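Local structure of eukaryotic initiation factor 4F subunit p150 (Saccharomyces cerevisiae, 2VSO) at residues C[95-100]-C[181-186]. The protein forms part of the eIF4F complex that recognises the mRNA cap and serves as a starting point for assembling the translation apparatus; this chain is the subunit's eIF4A-binding middle domain. Sequence-based numbering, arbitrary orientation.
Sequences MYAQLC and GFLYRL
Ala97 turns its methyl group toward the C-terminal end of helix 163-185 and the residue that follows, where Phe182, Leu183 and Leu186 close round it. This is a helix-helix contact of the all-helical MIF4G domain: helix 93-106 meets the C-terminal end of helix 163-185 at a crossing angle of -45°, with the local axes coming within 8.9 Å. The small residue is consistent with the close approach of the backbones, the CA atoms of Ala97 and Leu183 lying 5.5 Å apart.

Ala97 CB abuts Phe182 CB at 3.5 Å, so it is the root of the phenylalanine that does the touching. The ring itself leads away from helix 93-106; its CD2 atom lies over one face of the Arg185 guanidinium, displaced toward the rim, and the side chain also touches Thr223 on helix 211-228. Leu183 starts off to one side, but its outer branch swings back: chi1 (-60°) sets CG beside the backbone N, and chi2 near 169° then brings CD2 to Ala97 CA at 3.9 Å. The same methyl also lies 4.3 Å from Cys100 CB, one helical turn further on, bridging the two residues. Helix 73-88 adds to this apolar cluster, Ile82 touching Cys100 and Phe83 touching Leu183, and Leu188 and Leu189 of the following loop join in.

Leu186, in the turn that follows, comes in toward Ala97 and Gln98 at the more exposed border of the contact. Its CD1 methyl lies 4.2 Å from Ala97 CB and 4.1 Å from Gln98 N, but its nearest neighbour across the contact is a backbone atom, Ala97 O.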
loop_
_atom_site.group_PDB
_atom_site.type_symbol
_atom_site.label_atom_id
_atom_site.label_comp_id
_atom_site.label_asym_id
_atom_site.label_seq_id
_atom_site.Cartn_x
_atom_site.Cartn_y
_atom_site.Cartn_z
ATOM N N MET C 95 -16.367 0.175 -4.014
ATOM C CA MET C 95 -16.943 1.514 -3.982
ATOM C C MET C 95 -17.554 1.839 -5.352
ATOM O O MET C 95 -18.619 2.440 -5.448
ATOM C CB MET C 95 -15.844 2.518 -3.630
ATOM C CG MET C 95 -16.269 3.953 -3.565
ATOM S SD MET C 95 -14.766 4.943 -3.451
ATOM C CE MET C 95 -14.118 4.350 -1.898
ATOM N N TYR C 96 -16.875 1.422 -6.415
ATOM C CA TYR C 96 -17.412 1.562 -7.756
ATOM C C TYR C 96 -18.623 0.666 -7.906
ATOM O O TYR C 96 -19.606 1.027 -8.554
ATOM C CB TYR C 96 -16.364 1.180 -8.786
ATOM C CG TYR C 96 -15.237 2.165 -8.881
ATOM C CD1 TYR C 96 -15.486 3.503 -9.114
ATOM C CD2 TYR C 96 -13.921 1.761 -8.727
ATOM C CE1 TYR C 96 -14.450 4.416 -9.199
ATOM C CE2 TYR C 96 -12.885 2.661 -8.823
ATOM C CZ TYR C 96 -13.154 3.983 -9.061
ATOM O OH TYR C 96 -12.121 4.884 -9.146
ATOM N N ALA C 97 -18.539 -0.509 -7.292
ATOM C CA ALA C 97 -19.635 -1.453 -7.298
ATOM C C ALA C 97 -20.842 -0.848 -6.579
ATOM O O ALA C 97 -21.981 -1.135 -6.924
ATOM C CB ALA C 97 -19.200 -2.768 -6.670
ATOM N N GLN C 98 -20.590 0.019 -5.601
ATOM C CA GLN C 98 -21.676 0.713 -4.934
ATOM C C GLN C 98 -22.263 1.803 -5.823
ATOM O O GLN C 98 -23.474 2.040 -5.821
ATOM C CB GLN C 98 -21.202 1.328 -3.630
ATOM C CG GLN C 98 -21.332 0.410 -2.436
ATOM C CD GLN C 98 -20.656 0.964 -1.202
ATOM O OE1 GLN C 98 -20.702 2.170 -0.936
ATOM N NE2 GLN C 98 -20.017 0.085 -0.439
ATOM N N LEU C 99 -21.391 2.475 -6.570
ATOM C CA LEU C 99 -21.809 3.524 -7.481
ATOM C C LEU C 99 -22.842 2.973 -8.447
ATOM O O LEU C 99 -23.813 3.635 -8.765
ATOM C CB LEU C 99 -20.615 4.042 -8.269
ATOM C CG LEU C 99 -20.965 5.153 -9.261
ATOM C CD1 LEU C 99 -21.714 6.228 -8.528
ATOM C CD2 LEU C 99 -19.704 5.731 -9.894
ATOM N N CYS C 100 -22.621 1.746 -8.895
ATOM C CA CYS C 100 -23.525 1.098 -9.822
ATOM C C CYS C 100 -24.864 0.828 -9.151
ATOM O O CYS C 100 -25.911 1.135 -9.708
ATOM C CB CYS C 100 -22.908 -0.198 -10.356
ATOM S SG CYS C 100 -21.555 0.088 -11.500
ATOM N N GLY C 181 -17.289 -9.745 -8.676
ATOM C CA GLY C 181 -17.526 -10.310 -7.357
ATOM C C GLY C 181 -18.210 -9.328 -6.425
ATOM O O GLY C 181 -19.000 -9.707 -5.575
ATOM N N PHE C 182 -17.896 -8.054 -6.596
ATOM C CA PHE C 182 -18.536 -6.983 -5.845
ATOM C C PHE C 182 -19.916 -6.564 -6.370
ATOM O O PHE C 182 -20.721 -6.016 -5.631
ATOM C CB PHE C 182 -17.606 -5.775 -5.771
ATOM C CG PHE C 182 -16.472 -5.947 -4.794
ATOM C CD1 PHE C 182 -15.176 -5.592 -5.139
ATOM C CD2 PHE C 182 -16.703 -6.471 -3.528
ATOM C CE1 PHE C 182 -14.132 -5.752 -4.239
ATOM C CE2 PHE C 182 -15.659 -6.631 -2.608
ATOM C CZ PHE C 182 -14.373 -6.274 -2.963
ATOM N N LEU C 183 -20.187 -6.822 -7.642
ATOM C CA LEU C 183 -21.498 -6.559 -8.210
ATOM C C LEU C 183 -22.448 -7.689 -7.836
ATOM O O LEU C 183 -23.587 -7.466 -7.453
ATOM C CB LEU C 183 -21.389 -6.466 -9.731
ATOM C CG LEU C 183 -20.468 -5.386 -10.285
ATOM C CD1 LEU C 183 -20.244 -5.579 -11.765
ATOM C CD2 LEU C 183 -21.007 -4.005 -9.980
ATOM N N TYR C 184 -21.958 -8.912 -7.971
ATOM C CA TYR C 184 -22.719 -10.090 -7.609
ATOM C C TYR C 184 -23.171 -9.994 -6.159
ATOM O O TYR C 184 -24.311 -10.305 -5.837
ATOM C CB TYR C 184 -21.863 -11.345 -7.831
ATOM C CG TYR C 184 -22.475 -12.635 -7.321
ATOM C CD1 TYR C 184 -21.968 -13.263 -6.179
ATOM C CD2 TYR C 184 -23.550 -13.232 -7.978
ATOM C CE1 TYR C 184 -22.516 -14.456 -5.695
ATOM C CE2 TYR C 184 -24.109 -14.423 -7.503
ATOM C CZ TYR C 184 -23.589 -15.024 -6.354
ATOM O OH TYR C 184 -24.125 -16.193 -5.879
ATOM N N ARG C 185 -22.269 -9.537 -5.296
ATOM C CA ARG C 185 -22.535 -9.480 -3.866
ATOM C C ARG C 185 -23.642 -8.496 -3.485
ATOM O O ARG C 185 -24.325 -8.677 -2.482
ATOM C CB ARG C 185 -21.259 -9.139 -3.118
ATOM C CG ARG C 185 -21.347 -9.394 -1.639
ATOM C CD ARG C 185 -20.917 -8.186 -0.860
ATOM N NE ARG C 185 -19.508 -8.197 -0.507
ATOM C CZ ARG C 185 -18.846 -7.119 -0.091
ATOM N NH1 ARG C 185 -19.469 -5.948 -0.003
ATOM N NH2 ARG C 185 -17.561 -7.207 0.228
ATOM N N LEU C 186 -23.808 -7.445 -4.279
ATOM C CA LEU C 186 -24.902 -6.500 -4.079
ATOM C C LEU C 186 -26.132 -6.912 -4.881
ATOM O O LEU C 186 -27.095 -6.163 -4.957
ATOM C CB LEU C 186 -24.489 -5.096 -4.504
ATOM C CG LEU C 186 -23.265 -4.427 -3.887
ATOM C CD1 LEU C 186 -22.923 -3.201 -4.697
ATOM C CD2 LEU C 186 -23.511 -4.045 -2.453
#